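Local coordinates for LacI family sugar-binding transcriptional regulator (Enterococcus faecalis V583, PDB 4RK0), which binds a pentose sugar, seen here as ribose, and probably acts as a DNA-binding transcriptional repressor of the LacI family, at residues L115-H125 / V262-L273; H125-P133 / I174-I185. All blocks are in the same frame, centred on the assembly; numbering follows the deposited sequence.

Interaction 1: residues L115-H125 / V262-L273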
loop_
_atom_site.group_PDB
_atom_site.type_symbol
_atom_site.label_atom_id
_atom_site.label_comp_id
_atom_site.label_asym_id
_atom_site.label_seq_id
_atom_site.Cartn_x
_atom_site.Cartn_y
_atom_site.Cartn_z
ATOM N N LEU A 115 21.998 14.079 3.980
ATOM C CA LEU A 115 22.134 13.880 2.535
ATOM C C LEU A 115 21.164 14.743 1.760
ATOM O O LEU A 115 21.513 15.260 0.705
ATOM C CB LEU A 115 21.840 12.433 2.185
ATOM C CG LEU A 115 22.908 11.434 2.577
ATOM C CD1 LEU A 115 22.436 9.994 2.351
ATOM C CD2 LEU A 115 24.204 11.700 1.840
ATOM N N ALA A 116 19.967 14.922 2.319
ATOM C CA ALA A 116 18.932 15.749 1.700
ATOM C C ALA A 116 19.393 17.194 1.674
ATOM O O ALA A 116 19.359 17.854 0.636
ATOM C CB ALA A 116 17.598 15.565 2.455
ATOM N N ALA A 117 19.858 17.675 2.819
ATOM C CA ALA A 117 20.480 18.990 2.898
ATOM C C ALA A 117 21.637 19.178 1.908
ATOM O O ALA A 117 21.723 20.225 1.302
ATOM C CB ALA A 117 20.965 19.248 4.310
ATOM N N LYS A 118 22.503 18.171 1.762
ATOM C CA LYS A 118 23.695 18.280 0.946
ATOM C C LYS A 118 23.261 18.390 -0.480
ATOM O O LYS A 118 23.830 19.128 -1.248
ATOM C CB LYS A 118 24.605 17.054 1.049
ATOM C CG LYS A 118 25.558 17.021 2.239
ATOM C CD LYS A 118 26.558 15.880 2.056
ATOM C CE LYS A 118 27.250 15.505 3.353
ATOM N NZ LYS A 118 27.940 16.672 3.968
ATOM N N HIS A 119 22.250 17.626 -0.832
ATOM C CA HIS A 119 21.755 17.697 -2.179
ATOM C C HIS A 119 21.212 19.072 -2.545
ATOM O O HIS A 119 21.540 19.602 -3.620
ATOM C CB HIS A 119 20.682 16.657 -2.378
ATOM C CG HIS A 119 20.156 16.657 -3.757
ATOM N ND1 HIS A 119 20.921 16.272 -4.830
ATOM C CD2 HIS A 119 18.974 17.084 -4.262
ATOM C CE1 HIS A 119 20.214 16.411 -5.936
ATOM N NE2 HIS A 119 19.043 16.924 -5.619
ATOM N N LEU A 120 20.362 19.646 -1.683
ATOM C CA LEU A 120 19.782 20.973 -1.991
ATOM C C LEU A 120 20.865 22.046 -2.029
ATOM O O LEU A 120 20.817 22.965 -2.849
ATOM C CB LEU A 120 18.672 21.368 -1.025
ATOM C CG LEU A 120 17.356 20.553 -1.134
ATOM C CD1 LEU A 120 16.363 20.917 -0.055
ATOM C CD2 LEU A 120 16.734 20.724 -2.524
ATOM N N GLN A 121 21.859 21.916 -1.171
ATOM C CA GLN A 121 23.048 22.803 -1.258
ATOM C C GLN A 121 23.809 22.659 -2.590
ATOM O O GLN A 121 24.173 23.673 -3.195
ATOM C CB GLN A 121 23.981 22.506 -0.059
ATOM C CG GLN A 121 24.954 23.605 0.348
ATOM C CD GLN A 121 25.788 23.202 1.564
ATOM O OE1 GLN A 121 25.441 22.259 2.286
ATOM N NE2 GLN A 121 26.885 23.912 1.794
ATOM N N GLU A 122 24.116 21.426 -3.012
ATOM C CA GLU A 122 24.713 21.195 -4.334
ATOM C C GLU A 122 23.902 21.838 -5.492
ATOM O O GLU A 122 24.468 22.364 -6.429
ATOM C CB GLU A 122 24.888 19.700 -4.587
ATOM C CG GLU A 122 25.739 19.366 -5.788
ATOM C CD GLU A 122 25.470 17.973 -6.314
ATOM O OE1 GLU A 122 26.401 17.148 -6.276
ATOM O OE2 GLU A 122 24.330 17.703 -6.761
ATOM N N GLN A 123 22.586 21.852 -5.368
ATOM C CA GLN A 123 21.716 22.523 -6.331
ATOM C C GLN A 123 21.536 24.011 -6.025
ATOM O O GLN A 123 20.722 24.691 -6.639
ATOM C CB GLN A 123 20.361 21.822 -6.349
ATOM C CG GLN A 123 20.416 20.339 -6.714
ATOM C CD GLN A 123 20.678 20.082 -8.192
ATOM O OE1 GLN A 123 21.622 20.599 -8.782
ATOM N NE2 GLN A 123 19.836 19.279 -8.792
ATOM N N ARG A 124 22.291 24.522 -5.056
ATOM C CA ARG A 124 22.386 25.962 -4.783
ATOM C C ARG A 124 21.140 26.617 -4.231
ATOM O O ARG A 124 20.996 27.837 -4.328
ATOM C CB ARG A 124 22.799 26.730 -6.032
ATOM C CG ARG A 124 23.853 26.015 -6.848
ATOM C CD ARG A 124 24.730 26.969 -7.654
ATOM N NE ARG A 124 24.060 27.421 -8.860
ATOM C CZ ARG A 124 24.185 26.884 -10.074
ATOM N NH1 ARG A 124 23.497 27.413 -11.082
ATOM N NH2 ARG A 124 24.961 25.825 -10.305
ATOM N N HIS A 125 20.252 25.845 -3.620
ATOM C CA HIS A 125 19.089 26.436 -2.963
ATOM C C HIS A 125 19.476 27.045 -1.627
ATOM O O HIS A 125 20.147 26.404 -0.837
ATOM C CB HIS A 125 17.991 25.398 -2.805
ATOM C CG HIS A 125 17.445 24.978 -4.125
ATOM N ND1 HIS A 125 16.455 25.686 -4.763
ATOM C CD2 HIS A 125 17.829 24.004 -4.976
ATOM C CE1 HIS A 125 16.228 25.145 -5.949
ATOM N NE2 HIS A 125 17.053 24.129 -6.109
ATOM N N VAL A 262 21.182 4.498 4.841
ATOM C CA VAL A 262 20.308 5.092 3.817
ATOM C C VAL A 262 21.183 5.720 2.727
ATOM O O VAL A 262 22.372 5.956 2.947
ATOM C CB VAL A 262 19.342 6.151 4.431
ATOM C CG1 VAL A 262 18.475 5.516 5.496
ATOM C CG2 VAL A 262 20.059 7.370 4.971
ATOM N N GLN A 263 20.609 6.019 1.561
ATOM C CA GLN A 263 21.350 6.745 0.505
ATOM C C GLN A 263 20.435 7.621 -0.331
ATOM O O GLN A 263 19.211 7.364 -0.416
ATOM C CB GLN A 263 22.042 5.744 -0.403
ATOM C CG GLN A 263 21.077 4.954 -1.229
ATOM C CD GLN A 263 21.767 3.843 -1.985
ATOM O OE1 GLN A 263 22.849 4.035 -2.533
ATOM N NE2 GLN A 263 21.146 2.673 -2.016
ATOM N N LEU A 264 21.025 8.652 -0.906
ATOM C CA LEU A 264 20.356 9.545 -1.842
ATOM C C LEU A 264 20.135 8.852 -3.179
ATOM O O LEU A 264 21.034 8.205 -3.706
ATOM C CB LEU A 264 21.207 10.770 -2.073
ATOM C CG LEU A 264 20.731 11.770 -3.108
ATOM C CD1 LEU A 264 19.407 12.368 -2.688
ATOM C CD2 LEU A 264 21.791 12.857 -3.296
ATOM N N ILE A 265 18.930 8.982 -3.696
ATOM C CA ILE A 265 18.570 8.510 -5.038
ATOM C C ILE A 265 18.218 9.710 -5.828
ATOM O O ILE A 265 17.177 10.296 -5.596
ATOM C CB ILE A 265 17.342 7.593 -5.037
ATOM C CG1 ILE A 265 17.532 6.430 -4.065
ATOM C CG2 ILE A 265 17.102 7.036 -6.452
ATOM C CD1 ILE A 265 18.677 5.503 -4.395
ATOM N N GLU A 266 19.087 10.106 -6.750
ATOM C CA GLU A 266 18.851 11.291 -7.530
ATOM C C GLU A 266 18.047 10.947 -8.764
ATOM O O GLU A 266 18.425 10.060 -9.547
ATOM C CB GLU A 266 20.173 11.958 -7.899
ATOM C CG GLU A 266 20.054 13.259 -8.674
ATOM C CD GLU A 266 21.353 14.060 -8.673
ATOM O OE1 GLU A 266 22.357 13.562 -8.117
ATOM O OE2 GLU A 266 21.374 15.188 -9.222
ATOM N N ARG A 267 16.927 11.644 -8.911
ATOM C CA ARG A 267 16.070 11.505 -10.075
ATOM C C ARG A 267 15.914 12.857 -10.734
ATOM O O ARG A 267 16.937 13.509 -11.078
ATOM C CB ARG A 267 14.744 10.823 -9.690
ATOM C CG ARG A 267 14.942 9.419 -9.238
ATOM C CD ARG A 267 13.643 8.624 -9.235
ATOM N NE ARG A 267 13.899 7.247 -8.847
ATOM C CZ ARG A 267 13.777 6.759 -7.602
ATOM N NH1 ARG A 267 13.442 7.555 -6.590
ATOM N NH2 ARG A 267 14.025 5.476 -7.365
ATOM N N PHE A 268 14.681 13.327 -10.925
ATOM C CA PHE A 268 14.465 14.468 -11.774
ATOM C C PHE A 268 13.667 15.574 -11.139
ATOM O O PHE A 268 13.267 16.541 -11.806
ATOM C CB PHE A 268 13.893 13.997 -13.129
ATOM C CG PHE A 268 14.898 13.245 -13.942
ATOM C CD1 PHE A 268 15.855 13.930 -14.692
ATOM C CD2 PHE A 268 14.972 11.858 -13.889
ATOM C CE1 PHE A 268 16.821 13.247 -15.414
ATOM C CE2 PHE A 268 15.947 11.164 -14.613
ATOM C CZ PHE A 268 16.867 11.862 -15.376
ATOM N N SER A 269 13.503 15.520 -9.828
ATOM C CA SER A 269 12.649 16.513 -9.174
ATOM C C SER A 269 13.392 17.708 -8.553
ATOM O O SER A 269 12.779 18.554 -7.956
ATOM C CB SER A 269 11.769 15.809 -8.123
ATOM O OG SER A 269 12.538 15.367 -7.023
ATOM N N THR A 270 14.706 17.749 -8.696
ATOM C CA THR A 270 15.470 18.946 -8.350
ATOM C C THR A 270 16.282 19.470 -9.512
ATOM O O THR A 270 16.613 18.736 -10.437
ATOM C CB THR A 270 16.444 18.669 -7.170
ATOM O OG1 THR A 270 17.523 17.826 -7.606
ATOM C CG2 THR A 270 15.717 17.994 -6.012
ATOM N N ALA A 271 16.631 20.751 -9.439
ATOM C CA ALA A 271 17.498 21.353 -10.413
ATOM C C ALA A 271 18.294 22.511 -9.812
ATOM O O ALA A 271 17.865 23.125 -8.838
ATOM C CB ALA A 271 16.700 21.841 -11.637
ATOM N N PRO A 272 19.456 22.824 -10.408
ATOM C CA PRO A 272 20.223 23.933 -9.820
ATOM C C PRO A 272 19.487 25.236 -9.920
ATOM O O PRO A 272 18.874 25.551 -10.949
ATOM C CB PRO A 272 21.547 23.941 -10.612
ATOM C CG PRO A 272 21.605 22.666 -11.357
ATOM C CD PRO A 272 20.215 22.080 -11.425
ATOM N N LEU A 273 19.504 26.007 -8.847
ATOM C CA LEU A 273 18.895 27.331 -8.903
ATOM C C LEU A 273 19.666 28.177 -9.912
ATOM O O LEU A 273 20.895 28.286 -9.824
ATOM C CB LEU A 273 18.919 28.027 -7.549
ATOM C CG LEU A 273 17.622 28.565 -6.946
ATOM C CD1 LEU A 273 17.985 29.755 -6.073
ATOM C CD2 LEU A 273 16.566 28.941 -7.983
#
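Helix 115-122 passes strand 263-265 near Leu115, the two axes approaching to 9.1 Å at 43°, and its C-terminal end, closed by a Schellman motif with Arg124 (positive phi) as C-prime residue, meets the extended tail at Pro272-Leu273, where Leu273 N bonds Gln123 O at 2.8 Å. Thr270 OG1 is gripped twice: His119 NE2 meets it at 2.7 Å near the ring plane, and Gln123 NE2 donates to it at 3.0 Å, almost exactly in its amide plane. With chi1 at -59°, Gln123 CG lies over one face of the His119 ring, toward the rim; a bend at chi2 then carries the amide to that hydroxyl and brings OE1 to 3.3 Å from Pro272 CG. Glu266 OE2 comes to the ring edge at CE1, the carboxylate plane turned 77° from the ring. Farther along, His125 NE2 donates to Ala271 O at 3.0 Å, nearly along the C=O axis, while its ND1 pairs with Thr180; Leu273 CB lies over one face of this imidazole. Pro272 CB lies over one face of the Arg124 guanidinium, toward its rim, and NH1 bonds Leu273 O weakly. One turn before His119, Leu115 CD1 rests on Leu264 N, 3.8 Å away. Leu264 packs between the helix and strands 209-211 and 228-230, and the tail runs past the helix end, where Thr270 and His125 also touch Ser209.

Interaction 2: residues H125-P133 / I174-I185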
loop_
_atom_site.group_PDB
_atom_site.type_symbol
_atom_site.label_atom_id
_atom_site.label_comp_id
_atom_site.label_asym_id
_atom_site.label_seq_id
_atom_site.Cartn_x
_atom_site.Cartn_y
_atom_site.Cartn_z
ATOM N N HIS A 125 20.252 25.845 -3.620
ATOM C CA HIS A 125 19.089 26.436 -2.963
ATOM C C HIS A 125 19.476 27.045 -1.627
ATOM O O HIS A 125 20.147 26.404 -0.837
ATOM C CB HIS A 125 17.991 25.398 -2.805
ATOM C CG HIS A 125 17.445 24.978 -4.125
ATOM N ND1 HIS A 125 16.455 25.686 -4.763
ATOM C CD2 HIS A 125 17.829 24.004 -4.976
ATOM C CE1 HIS A 125 16.228 25.145 -5.949
ATOM N NE2 HIS A 125 17.053 24.129 -6.109
ATOM N N GLU A 126 19.013 28.271 -1.384
ATOM C CA GLU A 126 19.417 29.057 -0.242
ATOM C C GLU A 126 18.264 29.289 0.713
ATOM O O GLU A 126 18.474 29.603 1.899
ATOM C CB GLU A 126 20.008 30.409 -0.735
ATOM C CG GLU A 126 21.114 30.317 -1.786
ATOM C CD GLU A 126 21.623 31.680 -2.256
ATOM O OE1 GLU A 126 20.904 32.687 -2.101
ATOM O OE2 GLU A 126 22.757 31.750 -2.791
ATOM N N GLN A 127 17.044 29.150 0.199
ATOM C CA GLN A 127 15.843 29.249 1.006
ATOM C C GLN A 127 15.029 28.009 0.768
ATOM O O GLN A 127 14.572 27.768 -0.359
ATOM C CB GLN A 127 15.041 30.483 0.624
ATOM C CG GLN A 127 15.863 31.766 0.702
ATOM C CD GLN A 127 15.044 33.000 0.396
ATOM O OE1 GLN A 127 15.217 33.624 -0.647
ATOM N NE2 GLN A 127 14.144 33.356 1.301
ATOM N N VAL A 128 14.897 27.213 1.808
ATOM C CA VAL A 128 14.181 25.944 1.722
ATOM C C VAL A 128 13.135 25.782 2.793
ATOM O O VAL A 128 13.171 26.424 3.838
ATOM C CB VAL A 128 15.128 24.745 1.819
ATOM C CG1 VAL A 128 16.149 24.772 0.701
ATOM C CG2 VAL A 128 15.809 24.702 3.190
ATOM N N ILE A 129 12.204 24.880 2.513
ATOM C CA ILE A 129 11.137 24.547 3.412
ATOM C C ILE A 129 11.283 23.089 3.752
ATOM O O ILE A 129 11.568 22.281 2.872
ATOM C CB ILE A 129 9.750 24.711 2.750
ATOM C CG1 ILE A 129 9.505 26.126 2.241
ATOM C CG2 ILE A 129 8.686 24.260 3.719
ATOM C CD1 ILE A 129 9.064 27.090 3.310
ATOM N N VAL A 130 11.070 22.751 5.014
ATOM C CA VAL A 130 10.945 21.368 5.425
ATOM C C VAL A 130 9.499 21.144 5.803
ATOM O O VAL A 130 8.940 21.881 6.625
ATOM C CB VAL A 130 11.851 21.019 6.624
ATOM C CG1 VAL A 130 11.661 19.553 7.006
ATOM C CG2 VAL A 130 13.301 21.298 6.300
ATOM N N VAL A 131 8.863 20.147 5.191
ATOM C CA VAL A 131 7.449 19.905 5.432
ATOM C C VAL A 131 7.340 18.622 6.221
ATOM O O VAL A 131 7.793 17.537 5.766
ATOM C CB VAL A 131 6.649 19.756 4.105
ATOM C CG1 VAL A 131 5.177 19.519 4.394
ATOM C CG2 VAL A 131 6.813 20.963 3.217
ATOM N N MET A 132 6.738 18.721 7.400
ATOM C CA MET A 132 6.731 17.587 8.349
ATOM C C MET A 132 5.575 17.655 9.337
ATOM O O MET A 132 4.971 18.700 9.455
ATOM C CB MET A 132 8.073 17.569 9.090
ATOM C CG MET A 132 8.315 18.689 10.103
ATOM S SD MET A 132 10.048 18.575 10.681
ATOM C CE MET A 132 10.001 17.068 11.633
ATOM N N PRO A 133 5.272 16.550 10.058
ATOM C CA PRO A 133 4.181 16.585 11.012
ATOM C C PRO A 133 4.568 17.272 12.293
ATOM O O PRO A 133 5.756 17.367 12.586
ATOM C CB PRO A 133 3.860 15.107 11.280
ATOM C CG PRO A 133 5.123 14.377 10.977
ATOM C CD PRO A 133 5.928 15.229 10.027
ATOM N N ILE A 174 3.162 27.292 1.261
ATOM C CA ILE A 174 4.442 27.345 0.525
ATOM C C ILE A 174 4.464 28.427 -0.550
ATOM O O ILE A 174 5.475 29.114 -0.765
ATOM C CB ILE A 174 4.737 25.995 -0.129
ATOM C CG1 ILE A 174 4.961 24.934 0.961
ATOM C CG2 ILE A 174 5.948 26.079 -1.030
ATOM C CD1 ILE A 174 4.828 23.514 0.483
ATOM N N LEU A 175 3.340 28.574 -1.238
ATOM C CA LEU A 175 3.247 29.555 -2.299
ATOM C C LEU A 175 3.372 30.999 -1.815
ATOM O O LEU A 175 3.700 31.878 -2.599
ATOM C CB LEU A 175 1.952 29.351 -3.066
ATOM C CG LEU A 175 1.845 28.029 -3.822
ATOM C CD1 LEU A 175 0.455 27.989 -4.444
ATOM C CD2 LEU A 175 2.948 27.849 -4.869
ATOM N N LYS A 176 3.141 31.236 -0.525
ATOM C CA LYS A 176 3.336 32.553 0.070
ATOM C C LYS A 176 4.797 32.860 0.409
ATOM O O LYS A 176 5.101 33.986 0.742
ATOM C CB LYS A 176 2.485 32.693 1.338
ATOM C CG LYS A 176 0.997 32.871 1.082
ATOM C CD LYS A 176 0.241 32.962 2.399
ATOM C CE LYS A 176 -1.206 33.373 2.202
ATOM N NZ LYS A 176 -2.011 32.276 1.605
ATOM N N THR A 177 5.694 31.878 0.312
ATOM C CA THR A 177 7.087 32.036 0.774
ATOM C C THR A 177 7.998 32.341 -0.403
ATOM O O THR A 177 7.575 32.237 -1.553
ATOM C CB THR A 177 7.640 30.745 1.436
ATOM O OG1 THR A 177 7.901 29.756 0.419
ATOM C CG2 THR A 177 6.683 30.147 2.451
ATOM N N GLU A 178 9.258 32.685 -0.098
ATOM C CA GLU A 178 10.318 32.913 -1.093
ATOM C C GLU A 178 11.188 31.672 -1.359
ATOM O O GLU A 178 12.208 31.751 -2.063
ATOM C CB GLU A 178 11.252 34.030 -0.599
ATOM C CG GLU A 178 10.614 35.402 -0.490
ATOM C CD GLU A 178 10.955 36.278 -1.670
ATOM O OE1 GLU A 178 11.503 37.380 -1.454
ATOM O OE2 GLU A 178 10.693 35.848 -2.809
ATOM N N SER A 179 10.805 30.543 -0.775
ATOM C CA SER A 179 11.591 29.313 -0.881
ATOM C C SER A 179 11.606 28.713 -2.298
ATOM O O SER A 179 10.685 28.929 -3.104
ATOM C CB SER A 179 11.081 28.295 0.131
ATOM O OG SER A 179 11.354 28.688 1.469
ATOM N N THR A 180 12.670 27.981 -2.607
ATOM C CA THR A 180 12.879 27.407 -3.924
ATOM C C THR A 180 13.046 25.893 -3.883
ATOM O O THR A 180 12.948 25.229 -4.905
ATOM C CB THR A 180 14.129 28.051 -4.562
ATOM O OG1 THR A 180 15.288 27.793 -3.731
ATOM C CG2 THR A 180 13.911 29.548 -4.673
ATOM N N GLY A 181 13.289 25.346 -2.699
ATOM C CA GLY A 181 13.590 23.928 -2.519
ATOM C C GLY A 181 12.772 23.406 -1.357
ATOM O O GLY A 181 12.610 24.083 -0.374
ATOM N N ILE A 182 12.272 22.184 -1.447
ATOM C CA ILE A 182 11.415 21.673 -0.399
ATOM C C ILE A 182 11.909 20.300 -0.029
ATOM O O ILE A 182 12.121 19.472 -0.913
ATOM C CB ILE A 182 9.934 21.572 -0.840
ATOM C CG1 ILE A 182 9.421 22.898 -1.367
ATOM C CG2 ILE A 182 9.044 21.048 0.282
ATOM C CD1 ILE A 182 8.212 22.738 -2.285
ATOM N N PHE A 183 12.153 20.080 1.271
ATOM C CA PHE A 183 12.407 18.721 1.799
ATOM C C PHE A 183 11.123 18.177 2.385
ATOM O O PHE A 183 10.679 18.644 3.428
ATOM C CB PHE A 183 13.571 18.745 2.855
ATOM C CG PHE A 183 13.899 17.420 3.483
ATOM C CD1 PHE A 183 13.735 16.208 2.824
ATOM C CD2 PHE A 183 14.445 17.398 4.783
ATOM C CE1 PHE A 183 14.061 15.012 3.443
ATOM C CE2 PHE A 183 14.775 16.219 5.394
ATOM C CZ PHE A 183 14.600 15.006 4.732
ATOM N N ALA A 184 10.516 17.191 1.714
ATOM C CA ALA A 184 9.335 16.542 2.204
ATOM C C ALA A 184 9.777 15.382 3.071
ATOM O O ALA A 184 10.550 14.540 2.623
ATOM C CB ALA A 184 8.478 16.044 1.062
ATOM N N ILE A 185 9.282 15.323 4.307
ATOM C CA ILE A 185 9.852 14.388 5.276
ATOM C C ILE A 185 9.451 12.952 5.005
ATOM O O ILE A 185 10.030 12.033 5.570
ATOM C CB ILE A 185 9.564 14.835 6.727
ATOM C CG1 ILE A 185 10.800 14.705 7.591
ATOM C CG2 ILE A 185 8.418 14.068 7.308
ATOM C CD1 ILE A 185 11.799 15.782 7.345
HETATM O O HOH W 1 17.194 29.487 -2.803
#
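Thr180 OG1 meets His125 ND1 at 2.6 Å in a nearly straight hydrogen bond (177°), close to the plane of the imidazole. The hydroxyl stands between the backbone N and the carbonyl carbon of its own residue (chi1 60°), and from there it also bonds a water that accepts from Glu126 N. With NE2 already engaged, this second bond fixes the rotation of the ring.

The backbone bonds are those of two parallel strands. Gln127 O accepts from Thr180 N just before the regular pairing; Ile129 then bonds Gly181 O through its N and Phe183 N through its O, the latter at 2.8 Å, and Val131 does the same with Phe183 O and Ile185 N. Gly181 N is buried without a partner, and the residue sits close between His125 and Val128.

Apolar contacts lie on both faces of the sheet. On one, Val131 CG2 touches Ile182 CG2 at 3.7 Å and approaches Ile174 CD1, while Ile129 presses CG1 against Ser179 CB, a tight 3.4 Å. On the other, Val130 CG1 reaches Ile185 CD1 at 3.8 Å and lies 4.2 Å from Phe183 CD2; Phe147 of helix 138-150 meets the Phe183 ring at a small interplanar angle.

In the loop between helix 164-175 and strand 181-184, Thr177 OG1 accepts from Ser179 N in an ST turn and separately donates to Ile174 O at 2.8 Å. Helix 187-199 covers the Ile182 face and helix 138-150 the Phe183 face, the layered alpha/beta arrangement of a periplasmic binding protein-like domain.

His125 belongs to both contacts: its ring joins the C-terminal tail of interaction 1 to the loop that precedes strand 181-184 in interaction 2. The centres lie about 13 Å apart, and helix 109-122 is followed, after the turn that carries His125, by strand 127-132. Interaction 2 is nested in the chain loop that interaction 1 closes. They also pack together, with Ala116 CB 3.7 Å from Phe183 CE1 and Leu120 CD1 3.9 Å from Val128 CG1. Both approach the ribose pocket at one end: the side chain of Ile185 lies about 7 Å from the sugar and that of Val262 about 9 Å. Ile185 O accepts from the pocket residue Arg143, and Asn186 of the pocket follows directly.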